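Local coordinates for protein sialyltransferase 0160 (PDB 4R84) that transfers sialic acid from CMP-sialic acid to galactoside acceptors, most likely in alpha-2,6 linkage, as a glycosyltransferase of the GT-B structural group, at residues A[39-44]-A[116-121]; A[48-53]-A[78-83]; A[130-135]-A[433-438]. All blocks are in the same frame, centred on the assembly; numbering follows the deposited sequence.

In the fold
From the N terminus, strand 31-41 pairs in parallel with strand 106-125, and at the end of that pairing interaction 1 closes a loop of 71 intervening residues, none of them helical. Interaction 2 (48-53 with 78-83) lies within that loop and closes a shorter one of its own; both belong to the beta-rich N-terminal part of the chain, their centres about 21 Å apart. Strand 106-125 then carries the chain into the Rossmann-type body and is followed by helix 129-144. Interaction 3 starts there, after interaction 1 has closed, and returns almost 300 residues later to helix 434-438, tying the two Rossmann-type halves together beside the bound donor analogue.

Interaction 1 (A[39-44]-A[116-121]); sequences DVVETE and VAPTLE
Val41 and Val116 pair as a parallel beta bridge where strand 31-41 of the N-terminal PKD-like, immunoglobulin-type domain ends beside strand 106-125, which goes on into the first Rossmann-type sheet. Val116 uses both of its peptide groups: its N donates to Val40 O (2.9 Å), reached from a direction tilted 34° from that carbonyl's plane, while its O receives Glu42 N (3.0 Å) almost head-on. This is the pattern of a parallel bridge, in which one residue bonds to both neighbours of the residue opposite.

Glu42 can be followed outward from there. Its CB lies 3.9 Å from Val116 O and CG comes in to 3.4 Å of the same oxygen, so the start of the side chain covers the bridging carbonyl. Beyond CG the chain is extended and leaves the strands; OE1 is held by Asn195, and OE2 by the backbone N of Leu88 and by Arg196. The carboxylate thus links the bridge to a loop of the N-terminal domain and to the approach to strand 197-204.

The apolar side chains lie across one another at about right angles. With CG1 of Val41 anti to the backbone N (chi1 176°), that methyl rests 3.8 Å from Pro118 CB, whereas CG2 turns to Val116 CG2. Val116 CG1, in turn, meets the flank of Asp39 at CG.

After the bridge the chain turns back in a type II turn from Val41 to Glu44, and Thr43 OG1 donates to Glu42 O at 2.6 Å, in the carbonyl plane on a lone pair.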
loop_
_atom_site.group_PDB
_atom_site.type_symbol
_atom_site.label_atom_id
_atom_site.label_comp_id
_atom_site.label_asym_id
_atom_site.label_seq_id
_atom_site.Cartn_x
_atom_site.Cartn_y
_atom_site.Cartn_z
ATOM N N ASP A 39 -11.134 17.895 14.007
ATOM C CA ASP A 39 -10.097 18.712 13.376
ATOM C C ASP A 39 -10.740 19.584 12.307
ATOM O O ASP A 39 -11.590 19.114 11.554
ATOM C CB ASP A 39 -9.001 17.841 12.740
ATOM C CG ASP A 39 -8.134 17.143 13.772
ATOM O OD1 ASP A 39 -8.245 17.475 14.976
ATOM O OD2 ASP A 39 -7.327 16.275 13.375
ATOM N N VAL A 40 -10.360 20.857 12.258
ATOM C CA VAL A 40 -10.831 21.740 11.200
ATOM C C VAL A 40 -9.614 22.272 10.460
ATOM O O VAL A 40 -8.715 22.883 11.054
ATOM C CB VAL A 40 -11.705 22.903 11.747
ATOM C CG1 VAL A 40 -12.384 23.668 10.598
ATOM C CG2 VAL A 40 -12.766 22.381 12.730
ATOM N N VAL A 41 -9.566 22.021 9.154
ATOM C CA VAL A 41 -8.458 22.484 8.349
ATOM C C VAL A 41 -8.530 23.996 8.223
ATOM O O VAL A 41 -9.617 24.547 8.067
ATOM C CB VAL A 41 -8.475 21.830 6.957
ATOM C CG1 VAL A 41 -7.370 22.405 6.083
ATOM C CG2 VAL A 41 -8.310 20.325 7.125
ATOM N N GLU A 42 -7.379 24.650 8.332
ATOM C CA GLU A 42 -7.299 26.111 8.141
ATOM C C GLU A 42 -8.103 26.563 6.924
ATOM O O GLU A 42 -7.990 25.978 5.852
ATOM C CB GLU A 42 -5.837 26.548 7.982
ATOM C CG GLU A 42 -5.008 26.402 9.237
ATOM C CD GLU A 42 -3.596 26.948 9.114
ATOM O OE1 GLU A 42 -3.072 27.136 7.984
ATOM O OE2 GLU A 42 -2.999 27.212 10.173
ATOM N N THR A 43 -8.882 27.624 7.125
ATOM C CA THR A 43 -9.791 28.269 6.157
ATOM C C THR A 43 -11.103 27.517 5.907
ATOM O O THR A 43 -12.015 28.078 5.301
ATOM C CB THR A 43 -9.126 28.537 4.757
ATOM O OG1 THR A 43 -9.107 27.339 3.977
ATOM C CG2 THR A 43 -7.719 29.128 4.890
ATOM N N GLU A 44 -11.238 26.290 6.401
ATOM C CA GLU A 44 -12.487 25.551 6.213
ATOM C C GLU A 44 -13.480 25.847 7.344
ATOM O O GLU A 44 -13.112 26.396 8.380
ATOM C CB GLU A 44 -12.196 24.037 6.093
ATOM C CG GLU A 44 -11.304 23.717 4.887
ATOM C CD GLU A 44 -11.273 22.247 4.509
ATOM O OE1 GLU A 44 -11.849 21.416 5.236
ATOM O OE2 GLU A 44 -10.669 21.929 3.458
ATOM N N VAL A 116 -6.056 22.682 12.191
ATOM C CA VAL A 116 -4.895 21.943 11.705
ATOM C C VAL A 116 -4.472 22.424 10.336
ATOM O O VAL A 116 -5.256 22.988 9.583
ATOM C CB VAL A 116 -5.174 20.422 11.646
ATOM C CG1 VAL A 116 -5.504 19.924 13.057
ATOM C CG2 VAL A 116 -6.307 20.118 10.687
ATOM N N ALA A 117 -3.213 22.158 10.014
ATOM C CA ALA A 117 -2.714 22.419 8.678
ATOM C C ALA A 117 -3.387 21.475 7.693
ATOM O O ALA A 117 -3.750 20.355 8.043
ATOM C CB ALA A 117 -1.198 22.235 8.638
ATOM N N PRO A 118 -3.535 21.909 6.441
ATOM C CA PRO A 118 -3.999 20.944 5.445
ATOM C C PRO A 118 -2.955 19.846 5.248
ATOM O O PRO A 118 -1.775 20.065 5.545
ATOM C CB PRO A 118 -4.140 21.777 4.175
ATOM C CG PRO A 118 -3.169 22.925 4.374
ATOM C CD PRO A 118 -3.263 23.233 5.857
ATOM N N THR A 119 -3.405 18.701 4.750
ATOM C CA THR A 119 -2.529 17.549 4.503
ATOM C C THR A 119 -2.580 17.206 3.035
ATOM O O THR A 119 -3.679 17.105 2.449
ATOM C CB THR A 119 -2.948 16.321 5.345
ATOM O OG1 THR A 119 -2.846 16.640 6.737
ATOM C CG2 THR A 119 -2.043 15.104 5.038
ATOM N N LEU A 120 -1.393 17.053 2.440
ATOM C CA LEU A 120 -1.263 16.563 1.077
ATOM C C LEU A 120 -0.716 15.145 1.161
ATOM O O LEU A 120 0.340 14.934 1.758
ATOM C CB LEU A 120 -0.334 17.451 0.245
ATOM C CG LEU A 120 -0.015 16.941 -1.158
ATOM C CD1 LEU A 120 -1.260 17.007 -2.047
ATOM C CD2 LEU A 120 1.147 17.706 -1.762
ATOM N N GLU A 121 -1.441 14.190 0.581
ATOM C CA GLU A 121 -0.991 12.802 0.536
ATOM C C GLU A 121 -0.341 12.542 -0.816
ATOM O O GLU A 121 -0.948 12.807 -1.851
ATOM C CB GLU A 121 -2.158 11.836 0.761
ATOM C CG GLU A 121 -2.949 12.080 2.047
ATOM C CD GLU A 121 -4.222 11.260 2.098
ATOM O OE1 GLU A 121 -4.335 10.262 1.334
ATOM O OE2 GLU A 121 -5.113 11.613 2.902
#

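Interaction 2 (A[48-53]-A[78-83]); sequences LTPIDA and AISFDF
Leu48 O is held from segment 78-83 by Phe81 N, which donates a hydrogen bond to it (3.0 Å) in the carbonyl plane; the CA-H of Ser80 adds a weaker contact, 3.1 Å from CA to the Leu48 oxygen. The return bond, Leu48 N to Phe81 O, is shorter at 2.8 Å but bent at the hydrogen (133°), although the donor lies nearly in line with the acceptor's C=O bond. Leu48 and Phe81 therefore form an antiparallel, hydrogen-bonded pair.

A third polar link joins side chains. Thr49 OG1 and Ser80 OG lie 2.7 Å apart, and either hydroxyl could be the donor. Thr49 presents its hydroxyl with OG1 on the far side of CA-CB from the backbone N (chi1 -170°).

Strands 45-48 and 81-84 make up a small two-stranded antiparallel sheet of the PKD-like domain, and the pair stands at the end of strand 45-48. On the face bearing Leu48 and Phe81 the two side chains run side by side in the same direction. Leu48 CB sits over one face of the phenyl ring, toward its rim, in a CH-pi contact 4.1 Å from the centroid, while CD1 closes on CZ at 3.4 Å and also touches Phe83 CB. Trp62 meets the Phe81 ring edge-to-face, and Leu48 reaches Thr111 and Leu113 of strand 106-125, so this face packs against the larger sheet.

Beyond the paired residues, Pro50 continues the contact without regular pairing. Its ring crosses the Ile79 side chain at about a right angle, CD to CG2, and the same Pro50 CD stands 3.3 Å from Ile79 O, an oxygen that accepts a hydrogen bond from Trp62 NE1.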
loop_
_atom_site.group_PDB
_atom_site.type_symbol
_atom_site.label_atom_id
_atom_site.label_comp_id
_atom_site.label_asym_id
_atom_site.label_seq_id
_atom_site.Cartn_x
_atom_site.Cartn_y
_atom_site.Cartn_z
ATOM N N LEU A 48 -20.850 24.768 14.470
ATOM C CA LEU A 48 -21.135 24.447 15.863
ATOM C C LEU A 48 -22.649 24.368 16.074
ATOM O O LEU A 48 -23.406 25.261 15.665
ATOM C CB LEU A 48 -20.494 25.467 16.804
ATOM C CG LEU A 48 -18.976 25.282 16.915
ATOM C CD1 LEU A 48 -18.310 26.541 17.415
ATOM C CD2 LEU A 48 -18.592 24.087 17.779
ATOM N N THR A 49 -23.083 23.301 16.738
ATOM C CA THR A 49 -24.504 23.038 16.916
ATOM C C THR A 49 -24.683 22.122 18.126
ATOM O O THR A 49 -23.774 21.364 18.472
ATOM C CB THR A 49 -25.113 22.385 15.653
ATOM O OG1 THR A 49 -26.540 22.355 15.747
ATOM C CG2 THR A 49 -24.582 20.973 15.473
ATOM N N PRO A 50 -25.838 22.211 18.803
ATOM C CA PRO A 50 -26.049 21.252 19.891
ATOM C C PRO A 50 -26.129 19.824 19.374
ATOM O O PRO A 50 -26.651 19.596 18.285
ATOM C CB PRO A 50 -27.391 21.693 20.494
ATOM C CG PRO A 50 -27.525 23.154 20.095
ATOM C CD PRO A 50 -26.903 23.228 18.735
ATOM N N ILE A 51 -25.594 18.883 20.141
ATOM C CA ILE A 51 -25.642 17.472 19.791
ATOM C C ILE A 51 -26.873 16.795 20.388
ATOM O O ILE A 51 -27.048 16.797 21.607
ATOM C CB ILE A 51 -24.384 16.728 20.269
ATOM C CG1 ILE A 51 -23.141 17.311 19.601
ATOM C CG2 ILE A 51 -24.514 15.236 19.985
ATOM C CD1 ILE A 51 -23.305 17.523 18.111
ATOM N N ASP A 52 -27.714 16.227 19.526
ATOM C CA ASP A 52 -28.909 15.486 19.945
ATOM C C ASP A 52 -29.774 16.243 20.943
ATOM O O ASP A 52 -30.147 15.705 21.986
ATOM C CB ASP A 52 -28.518 14.136 20.563
ATOM C CG ASP A 52 -27.825 13.215 19.578
ATOM O OD1 ASP A 52 -28.017 13.386 18.354
ATOM O OD2 ASP A 52 -27.094 12.310 20.034
ATOM N N ALA A 53 -30.094 17.487 20.613
ATOM C CA ALA A 53 -30.889 18.328 21.495
ATOM C C ALA A 53 -32.145 18.792 20.755
ATOM O O ALA A 53 -32.220 18.684 19.534
ATOM C CB ALA A 53 -30.062 19.520 21.982
ATOM N N ALA A 78 -27.047 32.289 19.141
ATOM C CA ALA A 78 -27.413 31.455 18.004
ATOM C C ALA A 78 -27.556 30.013 18.466
ATOM O O ALA A 78 -26.966 29.620 19.471
ATOM C CB ALA A 78 -26.379 31.562 16.898
ATOM N N ILE A 79 -28.349 29.224 17.751
ATOM C CA ILE A 79 -28.406 27.805 18.035
ATOM C C ILE A 79 -27.256 27.126 17.312
ATOM O O ILE A 79 -26.462 26.419 17.920
ATOM C CB ILE A 79 -29.738 27.164 17.601
ATOM C CG1 ILE A 79 -30.911 27.814 18.339
ATOM C CG2 ILE A 79 -29.724 25.678 17.893
ATOM C CD1 ILE A 79 -30.765 27.799 19.846
ATOM N N SER A 80 -27.180 27.357 16.006
ATOM C CA SER A 80 -26.074 26.853 15.199
ATOM C C SER A 80 -25.361 28.030 14.568
ATOM O O SER A 80 -25.999 29.004 14.172
ATOM C CB SER A 80 -26.580 25.895 14.121
ATOM O OG SER A 80 -27.219 24.768 14.694
ATOM N N PHE A 81 -24.040 27.949 14.460
ATOM C CA PHE A 81 -23.293 29.001 13.781
ATOM C C PHE A 81 -21.996 28.456 13.223
ATOM O O PHE A 81 -21.560 27.357 13.582
ATOM C CB PHE A 81 -22.995 30.185 14.707
ATOM C CG PHE A 81 -22.083 29.855 15.847
ATOM C CD1 PHE A 81 -22.587 29.316 17.021
ATOM C CD2 PHE A 81 -20.713 30.051 15.734
ATOM C CE1 PHE A 81 -21.747 28.997 18.070
ATOM C CE2 PHE A 81 -19.868 29.737 16.775
ATOM C CZ PHE A 81 -20.392 29.204 17.952
ATOM N N ASP A 82 -21.375 29.238 12.351
ATOM C CA ASP A 82 -20.168 28.769 11.677
ATOM C C ASP A 82 -18.886 29.198 12.367
ATOM O O ASP A 82 -18.702 30.366 12.711
ATOM C CB ASP A 82 -20.131 29.266 10.231
ATOM C CG ASP A 82 -21.098 28.527 9.321
ATOM O OD1 ASP A 82 -21.684 27.503 9.742
ATOM O OD2 ASP A 82 -21.253 28.968 8.161
ATOM N N PHE A 83 -18.006 28.219 12.557
ATOM C CA PHE A 83 -16.626 28.436 12.953
ATOM C C PHE A 83 -15.786 28.358 11.681
ATOM O O PHE A 83 -15.760 27.315 11.014
ATOM C CB PHE A 83 -16.194 27.374 13.977
ATOM C CG PHE A 83 -14.726 27.390 14.328
ATOM C CD1 PHE A 83 -14.262 28.138 15.398
ATOM C CD2 PHE A 83 -13.813 26.604 13.619
ATOM C CE1 PHE A 83 -12.912 28.128 15.737
ATOM C CE2 PHE A 83 -12.463 26.599 13.946
ATOM C CZ PHE A 83 -12.014 27.352 15.009
#

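Interaction 3 (A[130-135]-A[433-438]); sequences PSLQQL and FEVLMM. With CSF (cytidine-5'-monophosphate-3-fluoro-N-acetyl-neuraminic acid), chain E.
Leu132 pushes its branched end against Val435, and this is the close-packed part of the contact between helix 129-144 and helix 434-438. Both methyls straddle a single partner: CD1 and CD2 each lie 3.8 Å from Val435 CG2, the two side chains crossing at about a right angle. CD1 also comes to 3.9 Å of Glu434 CB. The helix segments are well separated, their axes approaching to 10.7 Å at an angle of 36°, so side chains alone bridge the gap.

The other end is looser. Met438, bent at both chi2 and chi3, reaches across to the amide of Gln133, but it was modelled in two conformations and its exact approach is doubtful. Gln133 NE2 is instead held by the backbone O of Pro321.

On the nucleotide side the contact turns polar. Glu434 bends at chi2 (84°), turning its carboxylate onto the ribose of the bound CMP-3-fluoro-sialic acid: OE1 accepts from O2' at 2.7 Å and OE2 from O3' at 2.5 Å, a two-pronged grip on the diol. One residue earlier, Phe433 N donates to the cytosine carbonyl O2 (2.9 Å). Leu132 thus packs against CB of Glu434, which grips the ribose, placing the helix in the second shell of the donor site.

The contact spans the two Rossmann-type halves of the GT-B fold: helix 129-144 follows strand 106-125 of the first sheet, and helix 434-438 lies between strands 425-427 and 445-447 of the four-stranded parallel sheet. Around it, Leu132 touches Val340 of helix 330-340, Val435 meets Phe342 in a loop, and Gln133 rests on Tyr233 of strand 225-233.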
loop_
_atom_site.group_PDB
_atom_site.type_symbol
_atom_site.label_atom_id
_atom_site.label_comp_id
_atom_site.label_asym_id
_atom_site.label_seq_id
_atom_site.Cartn_x
_atom_site.Cartn_y
_atom_site.Cartn_z
ATOM N N PRO A 130 2.629 -2.247 -3.510
ATOM C CA PRO A 130 2.497 -0.952 -2.822
ATOM C C PRO A 130 1.316 -0.146 -3.324
ATOM O O PRO A 130 0.573 0.416 -2.524
ATOM C CB PRO A 130 3.829 -0.250 -3.137
ATOM C CG PRO A 130 4.800 -1.412 -3.357
ATOM C CD PRO A 130 3.966 -2.401 -4.120
ATOM N N SER A 131 1.104 -0.116 -4.633
ATOM C CA SER A 131 -0.033 0.647 -5.168
ATOM C C SER A 131 -1.382 0.104 -4.673
ATOM O O SER A 131 -2.277 0.880 -4.352
ATOM C CB SER A 131 -0.008 0.650 -6.699
ATOM O OG SER A 131 1.191 1.232 -7.170
ATOM N N LEU A 132 -1.526 -1.220 -4.609
ATOM C CA LEU A 132 -2.773 -1.831 -4.171
ATOM C C LEU A 132 -3.046 -1.538 -2.690
ATOM O O LEU A 132 -4.175 -1.228 -2.311
ATOM C CB LEU A 132 -2.753 -3.344 -4.425
ATOM C CG LEU A 132 -2.703 -3.756 -5.905
ATOM C CD1 LEU A 132 -2.452 -5.256 -6.017
ATOM C CD2 LEU A 132 -4.005 -3.409 -6.593
ATOM N N GLN A 133 -2.012 -1.620 -1.862
ATOM C CA GLN A 133 -2.137 -1.277 -0.442
ATOM C C GLN A 133 -2.515 0.183 -0.289
ATOM O O GLN A 133 -3.373 0.538 0.516
ATOM C CB GLN A 133 -0.830 -1.532 0.292
ATOM C CG GLN A 133 -0.510 -3.008 0.462
ATOM C CD GLN A 133 -1.174 -3.631 1.678
ATOM O OE1 GLN A 133 -1.402 -2.966 2.694
ATOM N NE2 GLN A 133 -1.478 -4.925 1.587
ATOM N N GLN A 134 -1.866 1.018 -1.083
ATOM C CA GLN A 134 -2.117 2.453 -1.038
ATOM C C GLN A 134 -3.538 2.760 -1.488
ATOM O O GLN A 134 -4.185 3.639 -0.930
ATOM C CB GLN A 134 -1.087 3.179 -1.900
ATOM C CG GLN A 134 0.327 3.165 -1.285
ATOM C CD GLN A 134 1.390 3.553 -2.281
ATOM O OE1 GLN A 134 1.099 4.185 -3.290
ATOM N NE2 GLN A 134 2.634 3.149 -2.017
ATOM N N LEU A 135 -4.038 2.033 -2.490
ATOM C CA LEU A 135 -5.391 2.279 -2.972
ATOM C C LEU A 135 -6.418 1.998 -1.873
ATOM O O LEU A 135 -7.382 2.752 -1.714
ATOM C CB LEU A 135 -5.704 1.436 -4.209
ATOM C CG LEU A 135 -7.115 1.595 -4.764
ATOM C CD1 LEU A 135 -7.443 3.067 -5.078
ATOM C CD2 LEU A 135 -7.245 0.732 -6.022
ATOM N N PHE A 433 -1.622 -10.336 -10.036
ATOM C CA PHE A 433 -1.991 -11.510 -9.247
ATOM C C PHE A 433 -2.252 -11.141 -7.781
ATOM O O PHE A 433 -3.110 -11.729 -7.117
ATOM C CB PHE A 433 -0.900 -12.582 -9.316
ATOM C CG PHE A 433 -1.298 -13.885 -8.660
ATOM C CD1 PHE A 433 -1.197 -14.044 -7.281
ATOM C CD2 PHE A 433 -1.773 -14.940 -9.415
ATOM C CE1 PHE A 433 -1.575 -15.225 -6.667
ATOM C CE2 PHE A 433 -2.144 -16.136 -8.806
ATOM C CZ PHE A 433 -2.047 -16.273 -7.435
ATOM N N GLU A 434 -1.491 -10.173 -7.281
ATOM C CA GLU A 434 -1.597 -9.752 -5.879
ATOM C C GLU A 434 -3.006 -9.251 -5.510
ATOM O O GLU A 434 -3.381 -9.240 -4.328
ATOM C CB GLU A 434 -0.541 -8.682 -5.582
ATOM C CG GLU A 434 0.928 -9.179 -5.645
ATOM C CD GLU A 434 1.530 -9.199 -7.056
ATOM O OE1 GLU A 434 0.825 -8.871 -8.028
ATOM O OE2 GLU A 434 2.736 -9.523 -7.197
ATOM N N VAL A 435 -3.786 -8.851 -6.515
ATOM C CA VAL A 435 -5.188 -8.485 -6.294
ATOM C C VAL A 435 -5.971 -9.664 -5.687
ATOM O O VAL A 435 -6.813 -9.472 -4.813
ATOM C CB VAL A 435 -5.877 -8.015 -7.605
ATOM C CG1 VAL A 435 -7.397 -7.977 -7.458
ATOM C CG2 VAL A 435 -5.358 -6.637 -8.026
ATOM N N LEU A 436 -5.675 -10.891 -6.118
ATOM C CA LEU A 436 -6.385 -12.055 -5.578
ATOM C C LEU A 436 -6.181 -12.251 -4.070
ATOM O O LEU A 436 -7.131 -12.511 -3.333
ATOM C CB LEU A 436 -5.970 -13.333 -6.328
ATOM C CG LEU A 436 -6.247 -13.355 -7.832
ATOM C CD1 LEU A 436 -5.844 -14.701 -8.450
ATOM C CD2 LEU A 436 -7.707 -13.046 -8.128
ATOM N N MET A 437 -4.943 -12.158 -3.601
ATOM C CA MET A 437 -4.691 -12.327 -2.182
ATOM C C MET A 437 -5.358 -11.190 -1.392
ATOM O O MET A 437 -5.874 -11.406 -0.299
ATOM C CB MET A 437 -3.184 -12.393 -1.927
ATOM C CG MET A 437 -2.772 -12.268 -0.506
ATOM S SD MET A 437 -2.481 -10.528 -0.200
ATOM C CE MET A 437 -1.442 -10.052 -1.573
ATOM N N MET A 438 -5.338 -9.981 -1.939
ATOM C CA MET A 438 -5.915 -8.794 -1.286
ATOM C C MET A 438 -7.427 -8.889 -1.119
ATOM O O MET A 438 -7.999 -8.355 -0.173
ATOM C CB MET A 438 -5.591 -7.526 -2.085
ATOM C CG MET A 438 -4.131 -7.097 -2.081
ATOM S SD MET A 438 -3.534 -6.511 -0.481
ATOM C CE MET A 438 -4.508 -5.020 -0.237
HETATM C C5A CSF E . 12.130 -10.757 -12.959
HETATM C C4A CSF E . 11.478 -9.413 -12.662
HETATM C C2A CSF E . 9.403 -10.226 -13.862
HETATM O O6A CSF E . 10.100 -11.472 -14.044
HETATM C C6A CSF E . 11.033 -11.811 -13.024
HETATM C C3A CSF E . 10.415 -9.076 -13.714
HETATM O O4A CSF E . 12.494 -8.403 -12.637
HETATM N N5A CSF E . 13.061 -11.088 -11.903
HETATM C C7A CSF E . 11.634 -13.154 -13.391
HETATM C C8A CSF E . 10.550 -14.216 -13.446
HETATM C C9A CSF E . 11.172 -15.598 -13.606
HETATM O O9A CSF E . 10.108 -16.550 -13.610
HETATM O O8A CSF E . 9.837 -14.181 -12.210
HETATM O O7A CSF E . 12.242 -13.063 -14.681
HETATM C C1A CSF E . 8.528 -9.978 -15.074
HETATM O OBA CSF E . 7.758 -8.998 -15.065
HETATM O OAA CSF E . 8.604 -10.747 -16.062
HETATM O O1A CSF E . 8.571 -10.204 -12.700
HETATM O O2A CSF E . 7.714 -11.380 -10.679
HETATM N N1 CSF E . 2.169 -11.397 -12.787
HETATM C C2 CSF E . 0.840 -11.847 -12.813
HETATM N N3 CSF E . 0.560 -13.093 -13.256
HETATM C C4 CSF E . 1.568 -13.895 -13.662
HETATM C C5 CSF E . 2.891 -13.453 -13.652
HETATM C C6 CSF E . 3.176 -12.166 -13.208
HETATM C "C3'" CSF E . 3.906 -9.868 -10.539
HETATM C "C2'" CSF E . 2.430 -9.890 -10.835
HETATM C "C1'" CSF E . 2.412 -10.015 -12.342
HETATM O "O4'" CSF E . 3.680 -9.558 -12.821
HETATM C "C4'" CSF E . 4.443 -9.083 -11.713
HETATM P PA CSF E . 7.532 -11.330 -12.176
HETATM O "O5'" CSF E . 6.092 -10.684 -12.343
HETATM C "C5'" CSF E . 5.914 -9.324 -11.975
HETATM O "O3'" CSF E . 4.178 -9.280 -9.273
HETATM O "O2'" CSF E . 1.839 -8.623 -10.517
HETATM N N4 CSF E . 1.291 -15.145 -14.107
HETATM O O2 CSF E . -0.078 -11.077 -12.422
HETATM O O3A CSF E . 7.559 -12.587 -13.001
HETATM C C10 CSF E . 14.330 -11.436 -12.130
HETATM O O10 CSF E . 14.831 -11.414 -13.245
HETATM C C11 CSF E . 15.102 -11.881 -10.919
HETATM F F3A CSF E . 11.007 -8.862 -14.937
#